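Local coordinates for HIT domain-containing protein (Leishmania major, PDB 3KSV) that is of unknown function but belongs to the zinc-binding histidine triad (HIT) family and probably works on nucleotides through a covalent AMP-linked intermediate, at residues I23-V28 with L35-I40; M48-K53 with A68-L73; R79-P84 with I111-D116. All coordinates share one frame; numbering follows the deposited sequence.

Contact 1: I23-V28 with L35-I40; sequences IPCAKV and LAFMDI
V28 and A36 share the one hydrogen bond between I23-V28 and L35-I40: V28 N donates to A36 O at 2.8 Å. The bond is bent, with an N-H...O angle of 144°. At V28 the chain also turns a corner.

Apolar contacts gather next to this bond. V28 CB lies 4.3 Å from A36 CB, while V28 CG2, anti to the carbonyl carbon, meets M38 SD at 3.9 Å. The M38 chain bends at chi2 and chi3 and crosses the valine at about a right angle. This side faces the second subunit, where V28 packs on I146 and M38 on D138 of that chain.

A sulfur-aromatic contact forms on the other side. C25 SG sits 4.5 Å from the centroid of the F37 ring, approaching obliquely, with its closest ring atom, F37 CD1, at 3.8 Å. F37 CG lies between its backbone N and carbonyl carbon (chi1 49°), which sends the ring toward L49 and I51 with the sulfur beside CD1. Separately, the backbone path sets F37 CB 3.4 Å from A26 O.

The contact lies at the start of the beta hairpin of strands 27-30 and 34-38, where the incoming loop joins it at the margin of the antiparallel HIT-domain sheet, with the side chain of F37 about 6 Å from that of H108, the predicted nucleotide-carrying histidine.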
loop_
_atom_site.group_PDB
_atom_site.type_symbol
_atom_site.label_atom_id
_atom_site.label_comp_id
_atom_site.label_asym_id
_atom_site.label_seq_id
_atom_site.Cartn_x
_atom_site.Cartn_y
_atom_site.Cartn_z
ATOM N N ILE A 23 5.255 -25.250 1.720
ATOM C CA ILE A 23 3.970 -25.183 2.427
ATOM C C ILE A 23 2.855 -24.871 1.429
ATOM O O ILE A 23 2.982 -23.928 0.647
ATOM C CB ILE A 23 3.944 -24.062 3.492
ATOM C CG1 ILE A 23 4.891 -24.389 4.655
ATOM C CG2 ILE A 23 2.535 -23.878 4.035
ATOM C CD1 ILE A 23 5.123 -23.206 5.606
ATOM N N PRO A 24 1.754 -25.640 1.466
ATOM C CA PRO A 24 0.688 -25.401 0.500
ATOM C C PRO A 24 -0.205 -24.211 0.845
ATOM O O PRO A 24 -0.399 -23.878 2.024
ATOM C CB PRO A 24 -0.128 -26.698 0.520
ATOM C CG PRO A 24 0.171 -27.349 1.834
ATOM C CD PRO A 24 1.478 -26.800 2.340
ATOM N N CYS A 25 -0.749 -23.597 -0.196
ATOM C CA CYS A 25 -1.604 -22.420 -0.044
ATOM C C CYS A 25 -2.254 -22.183 -1.403
ATOM O O CYS A 25 -1.579 -22.226 -2.443
ATOM C CB CYS A 25 -0.807 -21.193 0.444
ATOM S SG CYS A 25 -1.839 -19.777 1.059
ATOM N N ALA A 26 -3.571 -21.995 -1.387
ATOM C CA ALA A 26 -4.326 -21.767 -2.607
ATOM C C ALA A 26 -3.884 -20.437 -3.208
ATOM O O ALA A 26 -3.982 -19.382 -2.588
ATOM C CB ALA A 26 -5.832 -21.771 -2.339
ATOM N N LYS A 27 -3.406 -20.526 -4.432
ATOM C CA LYS A 27 -2.873 -19.402 -5.167
ATOM C C LYS A 27 -4.041 -18.627 -5.847
ATOM O O LYS A 27 -4.785 -19.189 -6.657
ATOM C CB LYS A 27 -1.898 -20.058 -6.146
ATOM C CG LYS A 27 -1.086 -19.231 -7.080
ATOM C CD LYS A 27 -0.464 -20.219 -8.122
ATOM C CE LYS A 27 -1.491 -20.624 -9.228
ATOM N NZ LYS A 27 -1.449 -22.071 -9.597
ATOM N N VAL A 28 -4.249 -17.369 -5.450
ATOM C CA VAL A 28 -5.326 -16.512 -6.015
ATOM C C VAL A 28 -4.920 -15.888 -7.375
ATOM O O VAL A 28 -5.759 -15.627 -8.251
ATOM C CB VAL A 28 -5.753 -15.420 -4.976
ATOM C CG1 VAL A 28 -6.543 -14.290 -5.615
ATOM C CG2 VAL A 28 -6.545 -16.069 -3.838
ATOM N N LEU A 35 2.938 -12.959 -6.396
ATOM C CA LEU A 35 1.928 -13.944 -6.061
ATOM C C LEU A 35 0.836 -13.326 -5.156
ATOM O O LEU A 35 1.121 -12.434 -4.351
ATOM C CB LEU A 35 2.616 -15.118 -5.345
ATOM C CG LEU A 35 1.991 -16.498 -5.454
ATOM C CD1 LEU A 35 2.523 -17.188 -6.714
ATOM C CD2 LEU A 35 2.258 -17.335 -4.164
ATOM N N ALA A 36 -0.402 -13.808 -5.281
ATOM C CA ALA A 36 -1.485 -13.468 -4.367
ATOM C C ALA A 36 -2.128 -14.715 -3.752
ATOM O O ALA A 36 -2.264 -15.763 -4.411
ATOM C CB ALA A 36 -2.533 -12.622 -5.085
ATOM N N PHE A 37 -2.528 -14.593 -2.486
ATOM C CA PHE A 37 -3.270 -15.619 -1.789
ATOM C C PHE A 37 -4.077 -15.056 -0.604
ATOM O O PHE A 37 -3.989 -13.875 -0.269
ATOM C CB PHE A 37 -2.333 -16.742 -1.348
ATOM C CG PHE A 37 -1.122 -16.269 -0.645
ATOM C CD1 PHE A 37 -1.145 -16.070 0.725
ATOM C CD2 PHE A 37 0.045 -16.037 -1.339
ATOM C CE1 PHE A 37 -0.006 -15.634 1.412
ATOM C CE2 PHE A 37 1.189 -15.603 -0.681
ATOM C CZ PHE A 37 1.166 -15.393 0.707
ATOM N N MET A 38 -4.883 -15.911 0.010
ATOM C CA MET A 38 -5.709 -15.506 1.142
ATOM C C MET A 38 -4.888 -15.447 2.436
ATOM O O MET A 38 -3.903 -16.173 2.600
ATOM C CB MET A 38 -6.897 -16.453 1.307
ATOM C CG MET A 38 -7.774 -16.652 0.038
ATOM S SD MET A 38 -8.494 -15.136 -0.629
ATOM C CE MET A 38 -9.413 -14.584 0.812
ATOM N N ASP A 39 -5.288 -14.576 3.358
ATOM C CA ASP A 39 -4.659 -14.533 4.670
ATOM C C ASP A 39 -5.433 -15.522 5.546
ATOM O O ASP A 39 -6.648 -15.411 5.699
ATOM C CB ASP A 39 -4.683 -13.115 5.256
ATOM C CG ASP A 39 -3.677 -12.918 6.392
ATOM O OD1 ASP A 39 -3.507 -13.815 7.208
ATOM O OD2 ASP A 39 -3.060 -11.834 6.511
ATOM N N ILE A 40 -4.723 -16.494 6.115
ATOM C CA ILE A 40 -5.355 -17.488 6.979
ATOM C C ILE A 40 -5.515 -16.973 8.417
ATOM O O ILE A 40 -6.084 -17.672 9.260
ATOM C CB ILE A 40 -4.597 -18.847 6.972
ATOM C CG1 ILE A 40 -3.190 -18.684 7.545
ATOM C CG2 ILE A 40 -4.529 -19.418 5.550
ATOM C CD1 ILE A 40 -2.640 -19.991 8.164
#

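Contact 2: M48-K53 with A68-L73; sequences MLVIPK and ADVGVL
V50 and P52, two residues apart on strand 48-52, receive V70 and L73, one helical turn apart on A68-L73. With CG1 anti to the backbone nitrogen (chi1 171°), V50 sends this branch to the helix, and it makes all of the valine's contacts with A68-L73: CG1 lies 4.1 Å from V70 CG1 and equally 4.1 Å from L73 CG, wedged between the two helical residues. L73 brings its branch point and CD2 to the same methyl, the two side chains crossing obliquely. V70 divides its work between its methyls: CG1 goes to V50, and CG2, anti to the carbonyl carbon, comes within 4.0 Å of P52 CB, beside CA.

This is a helix laid on a beta sheet, as in the alpha+beta HIT fold. The axes of the strand and of the short helical segment run nearly antiparallel, at 166°, and approach to 8.7 Å, which leaves room for a single apolar layer of aliphatic side chains.

P52 also links this layer to the metal site. Its carbonyl oxygen accepts a hydrogen bond from NE2 of H106, a zinc ligand, which probably helps to fix the turn of that imidazole. V70 continues the layer onto F109 of the neighbouring strand 109-114, and L73 onto A34.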
loop_
_atom_site.group_PDB
_atom_site.type_symbol
_atom_site.label_atom_id
_atom_site.label_comp_id
_atom_site.label_asym_id
_atom_site.label_seq_id
_atom_site.Cartn_x
_atom_site.Cartn_y
_atom_site.Cartn_z
ATOM N N MET A 48 -6.772 -10.573 1.935
ATOM C CA MET A 48 -5.804 -11.233 1.098
ATOM C C MET A 48 -4.486 -10.522 1.136
ATOM O O MET A 48 -4.372 -9.431 1.690
ATOM C CB MET A 48 -6.326 -11.368 -0.345
ATOM C CG MET A 48 -6.543 -10.082 -1.136
ATOM S SD MET A 48 -6.942 -10.484 -2.850
ATOM C CE MET A 48 -5.360 -11.241 -3.318
ATOM N N LEU A 49 -3.490 -11.187 0.544
ATOM C CA LEU A 49 -2.111 -10.756 0.529
ATOM C C LEU A 49 -1.564 -10.755 -0.904
ATOM O O LEU A 49 -1.898 -11.633 -1.697
ATOM C CB LEU A 49 -1.278 -11.710 1.365
ATOM C CG LEU A 49 -1.685 -11.872 2.833
ATOM C CD1 LEU A 49 -1.044 -13.133 3.423
ATOM C CD2 LEU A 49 -1.319 -10.669 3.642
ATOM N N VAL A 50 -0.744 -9.760 -1.234
ATOM C CA VAL A 50 -0.006 -9.725 -2.499
ATOM C C VAL A 50 1.471 -9.579 -2.157
ATOM O O VAL A 50 1.866 -8.614 -1.501
ATOM C CB VAL A 50 -0.429 -8.528 -3.384
ATOM C CG1 VAL A 50 0.499 -8.383 -4.583
ATOM C CG2 VAL A 50 -1.873 -8.674 -3.829
ATOM N N ILE A 51 2.288 -10.518 -2.608
ATOM C CA ILE A 51 3.712 -10.511 -2.281
ATOM C C ILE A 51 4.596 -10.602 -3.533
ATOM O O ILE A 51 4.203 -11.212 -4.530
ATOM C CB ILE A 51 4.078 -11.671 -1.313
ATOM C CG1 ILE A 51 4.022 -13.003 -2.021
ATOM C CG2 ILE A 51 3.137 -11.701 -0.094
ATOM C CD1 ILE A 51 4.753 -14.092 -1.267
ATOM N N PRO A 52 5.796 -9.999 -3.491
ATOM C CA PRO A 52 6.752 -10.301 -4.535
ATOM C C PRO A 52 7.324 -11.700 -4.352
ATOM O O PRO A 52 7.456 -12.181 -3.225
ATOM C CB PRO A 52 7.833 -9.248 -4.312
ATOM C CG PRO A 52 7.818 -9.032 -2.856
ATOM C CD PRO A 52 6.367 -9.082 -2.491
ATOM N N LYS A 53 7.656 -12.355 -5.452
ATOM C CA LYS A 53 8.345 -13.636 -5.379
ATOM C C LYS A 53 9.754 -13.477 -4.785
ATOM O O LYS A 53 10.212 -14.342 -4.043
ATOM C CB LYS A 53 8.408 -14.287 -6.760
ATOM C CG LYS A 53 7.073 -14.896 -7.217
ATOM C CD LYS A 53 7.112 -15.247 -8.709
ATOM C CE LYS A 53 5.982 -16.176 -9.128
ATOM N NZ LYS A 53 5.877 -16.280 -10.617
ATOM N N ALA A 68 6.849 -2.659 -10.445
ATOM C CA ALA A 68 5.819 -2.477 -11.476
ATOM C C ALA A 68 4.823 -3.630 -11.476
ATOM O O ALA A 68 3.611 -3.405 -11.487
ATOM C CB ALA A 68 6.446 -2.313 -12.852
ATOM N N ASP A 69 5.339 -4.856 -11.424
ATOM C CA ASP A 69 4.505 -6.060 -11.429
ATOM C C ASP A 69 3.645 -6.179 -10.161
ATOM O O ASP A 69 2.479 -6.603 -10.227
ATOM C CB ASP A 69 5.403 -7.302 -11.598
ATOM C CG ASP A 69 4.639 -8.557 -12.105
ATOM O OD1 ASP A 69 4.019 -8.542 -13.207
ATOM O OD2 ASP A 69 4.704 -9.585 -11.398
ATOM N N VAL A 70 4.213 -5.839 -9.009
ATOM C CA VAL A 70 3.458 -5.867 -7.753
ATOM C C VAL A 70 2.362 -4.778 -7.729
ATOM O O VAL A 70 1.235 -5.030 -7.287
ATOM C CB VAL A 70 4.356 -5.743 -6.496
ATOM C CG1 VAL A 70 3.487 -5.584 -5.260
ATOM C CG2 VAL A 70 5.265 -6.959 -6.342
ATOM N N GLY A 71 2.671 -3.585 -8.231
ATOM C CA GLY A 71 1.651 -2.530 -8.343
ATOM C C GLY A 71 0.458 -2.960 -9.197
ATOM O O GLY A 71 -0.699 -2.687 -8.858
ATOM N N VAL A 72 0.743 -3.618 -10.317
ATOM C CA VAL A 72 -0.282 -4.107 -11.221
ATOM C C VAL A 72 -1.112 -5.214 -10.568
ATOM O O VAL A 72 -2.335 -5.155 -10.617
ATOM C CB VAL A 72 0.326 -4.620 -12.555
ATOM C CG1 VAL A 72 -0.655 -5.512 -13.296
ATOM C CG2 VAL A 72 0.749 -3.440 -13.422
ATOM N N LEU A 73 -0.456 -6.205 -9.950
ATOM C CA LEU A 73 -1.188 -7.248 -9.237
ATOM C C LEU A 73 -2.006 -6.701 -8.071
ATOM O O LEU A 73 -3.101 -7.189 -7.810
ATOM C CB LEU A 73 -0.256 -8.344 -8.731
ATOM C CG LEU A 73 -0.964 -9.584 -8.164
ATOM C CD1 LEU A 73 -2.142 -10.050 -9.027
ATOM C CD2 LEU A 73 0.062 -10.732 -7.934
#

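Contact 3: R79-P84 with I111-D116; sequences RAVAGP and IIPKTD
V81 and I111 join the last turn of helix 64-82 to strand 109-114, the helix-on-sheet packing of the HIT fold continued to the far end of the long helix. All contacts between R79-P84 and I111-D116 are apolar, and V81 alone makes them from the helix side.

Methyl packing comes first. The gamma-methyl I111 CG2 lies against the branch of V81: it is 3.8 Å from V81 CG2, 4.0 Å from V81 CB and 4.0 Å from V81 CG1, so one methyl rests on the whole isopropyl group. I111 holds CG2 anti to its nitrogen, while CG1 stands anti to the carbonyl carbon (chi1 -44°). That choice offers the methyl to the helix and leads the longer ethyl branch away from it, toward M48 and V50 of the neighbouring strand. Y90 of strand 89-96 touches both V81 and I111.

Proline packing is the second kind. P113 follows two residues on along the strand, and its ring meets the valine at about a right angle. I112, between them, has its CB directed away from the helix.

Polar groups serve the surroundings. R79 NH2 and K114 NZ bond to L62 O and L99 O of the second subunit, so both segments also take part in the dimer.

At G83 the chain leaves helical angles. This residue takes a positive phi of 94°, a backbone shape that glycine tolerates readily, and its nitrogen makes weak bonds to R79 O and A80 O. Between the two segments, V81 is the one helical residue to meet the strand, its CG1 4.1 Å from P113 CG.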
loop_
_atom_site.group_PDB
_atom_site.type_symbol
_atom_site.label_atom_id
_atom_site.label_comp_id
_atom_site.label_asym_id
_atom_site.label_seq_id
_atom_site.Cartn_x
_atom_site.Cartn_y
_atom_site.Cartn_z
ATOM N N ARG A 79 -9.588 -4.975 -7.357
ATOM C CA ARG A 79 -10.824 -5.116 -8.118
ATOM C C ARG A 79 -11.571 -6.384 -7.660
ATOM O O ARG A 79 -12.808 -6.396 -7.560
ATOM C CB ARG A 79 -10.524 -5.179 -9.613
ATOM C CG ARG A 79 -9.998 -3.886 -10.222
ATOM C CD ARG A 79 -9.306 -4.203 -11.530
ATOM N NE ARG A 79 -9.341 -3.131 -12.512
ATOM C CZ ARG A 79 -8.537 -2.075 -12.520
ATOM N NH1 ARG A 79 -7.617 -1.869 -11.553
ATOM N NH2 ARG A 79 -8.666 -1.195 -13.499
ATOM N N ALA A 80 -10.809 -7.444 -7.361
ATOM C CA ALA A 80 -11.372 -8.680 -6.802
ATOM C C ALA A 80 -12.013 -8.378 -5.460
ATOM O O ALA A 80 -13.163 -8.776 -5.209
ATOM C CB ALA A 80 -10.306 -9.778 -6.653
ATOM N N VAL A 81 -11.298 -7.632 -4.629
ATOM C CA VAL A 81 -11.759 -7.327 -3.263
ATOM C C VAL A 81 -12.955 -6.363 -3.268
ATOM O O VAL A 81 -13.839 -6.451 -2.395
ATOM C CB VAL A 81 -10.587 -6.804 -2.362
ATOM C CG1 VAL A 81 -11.111 -6.186 -1.081
ATOM C CG2 VAL A 81 -9.637 -7.924 -2.027
ATOM N N ALA A 82 -13.005 -5.469 -4.259
ATOM C CA ALA A 82 -14.104 -4.498 -4.351
ATOM C C ALA A 82 -15.436 -5.203 -4.646
ATOM O O ALA A 82 -16.515 -4.662 -4.352
ATOM C CB ALA A 82 -13.795 -3.414 -5.405
ATOM N N GLY A 83 -15.366 -6.414 -5.204
ATOM C CA GLY A 83 -16.543 -7.278 -5.344
ATOM C C GLY A 83 -17.234 -7.133 -6.683
ATOM O O GLY A 83 -16.824 -6.322 -7.500
ATOM N N PRO A 84 -18.300 -7.920 -6.919
ATOM C CA PRO A 84 -18.952 -7.901 -8.222
ATOM C C PRO A 84 -19.498 -6.540 -8.647
ATOM O O PRO A 84 -19.433 -6.226 -9.836
ATOM C CB PRO A 84 -20.071 -8.925 -8.057
ATOM C CG PRO A 84 -19.529 -9.876 -7.121
ATOM C CD PRO A 84 -18.790 -9.042 -6.109
ATOM N N ILE A 111 -4.618 -6.615 1.560
ATOM C CA ILE A 111 -5.851 -5.959 1.072
ATOM C C ILE A 111 -6.990 -6.424 1.957
ATOM O O ILE A 111 -7.384 -7.589 1.893
ATOM C CB ILE A 111 -6.171 -6.212 -0.425
ATOM C CG1 ILE A 111 -4.916 -6.078 -1.319
ATOM C CG2 ILE A 111 -7.252 -5.187 -0.916
ATOM C CD1 ILE A 111 -3.911 -7.219 -1.174
ATOM N N ILE A 112 -7.492 -5.523 2.814
ATOM C CA ILE A 112 -8.352 -5.903 3.948
ATOM C C ILE A 112 -9.739 -5.292 3.780
ATOM O O ILE A 112 -9.874 -4.069 3.887
ATOM C CB ILE A 112 -7.776 -5.419 5.305
ATOM C CG1 ILE A 112 -6.307 -5.829 5.494
ATOM C CG2 ILE A 112 -8.569 -5.999 6.456
ATOM C CD1 ILE A 112 -5.571 -4.960 6.473
ATOM N N PRO A 113 -10.782 -6.125 3.507
ATOM C CA PRO A 113 -12.161 -5.636 3.396
ATOM C C PRO A 113 -12.601 -4.942 4.668
ATOM O O PRO A 113 -12.268 -5.403 5.766
ATOM C CB PRO A 113 -12.981 -6.913 3.200
ATOM C CG PRO A 113 -12.009 -7.868 2.562
ATOM C CD PRO A 113 -10.679 -7.549 3.141
ATOM N N LYS A 114 -13.304 -3.826 4.511
ATOM C CA LYS A 114 -13.861 -3.088 5.637
ATOM C C LYS A 114 -15.359 -3.159 5.483
ATOM O O LYS A 114 -16.001 -2.325 4.834
ATOM C CB LYS A 114 -13.373 -1.626 5.673
ATOM C CG LYS A 114 -13.772 -0.866 6.957
ATOM C CD LYS A 114 -12.995 -1.404 8.163
ATOM C CE LYS A 114 -13.186 -0.614 9.436
ATOM N NZ LYS A 114 -12.950 0.829 9.222
ATOM N N THR A 115 -15.909 -4.196 6.081
ATOM C CA THR A 115 -17.314 -4.486 5.958
ATOM C C THR A 115 -18.061 -3.692 7.019
ATOM O O THR A 115 -19.223 -3.370 6.856
ATOM C CB THR A 115 -17.572 -6.034 6.012
ATOM O OG1 THR A 115 -18.877 -6.284 6.518
ATOM C CG2 THR A 115 -16.537 -6.794 6.878
ATOM N N ASP A 116 -17.350 -3.272 8.053
ATOM C CA ASP A 116 -17.972 -3.007 9.333
ATOM C C ASP A 116 -17.156 -2.007 10.128
ATOM O O ASP A 116 -15.932 -2.013 10.046
ATOM C CB ASP A 116 -17.968 -4.335 10.089
ATOM C CG ASP A 116 -19.179 -4.545 10.903
ATOM O OD1 ASP A 116 -19.263 -3.962 12.004
ATOM O OD2 ASP A 116 -20.033 -5.340 10.451
#

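In the fold
Contact 2 is the most central, about 8 Å between its centre and that of the chain; contacts 1 and 3 lie farther out, at about 14 and 15 Å. The touching residues of contacts 2 and 3 are all buried, contact 1 includes exposed ones, and all three reach the second subunit. Contacts 2 and 3 both press helix 64-82 on the same sheet with aliphatic groups alone, and they adjoin: V50 CG2 touches I111 CD1 at 3.6 Å and M48 SD reaches V81 CG2. Contact 1 instead joins neighbouring strands, adding a backbone bond and sulfur to its packing. Strand pairing links it to contact 2 through L35 O and I51 N, 2.8 Å apart, whereas contacts 1 and 3 do not touch.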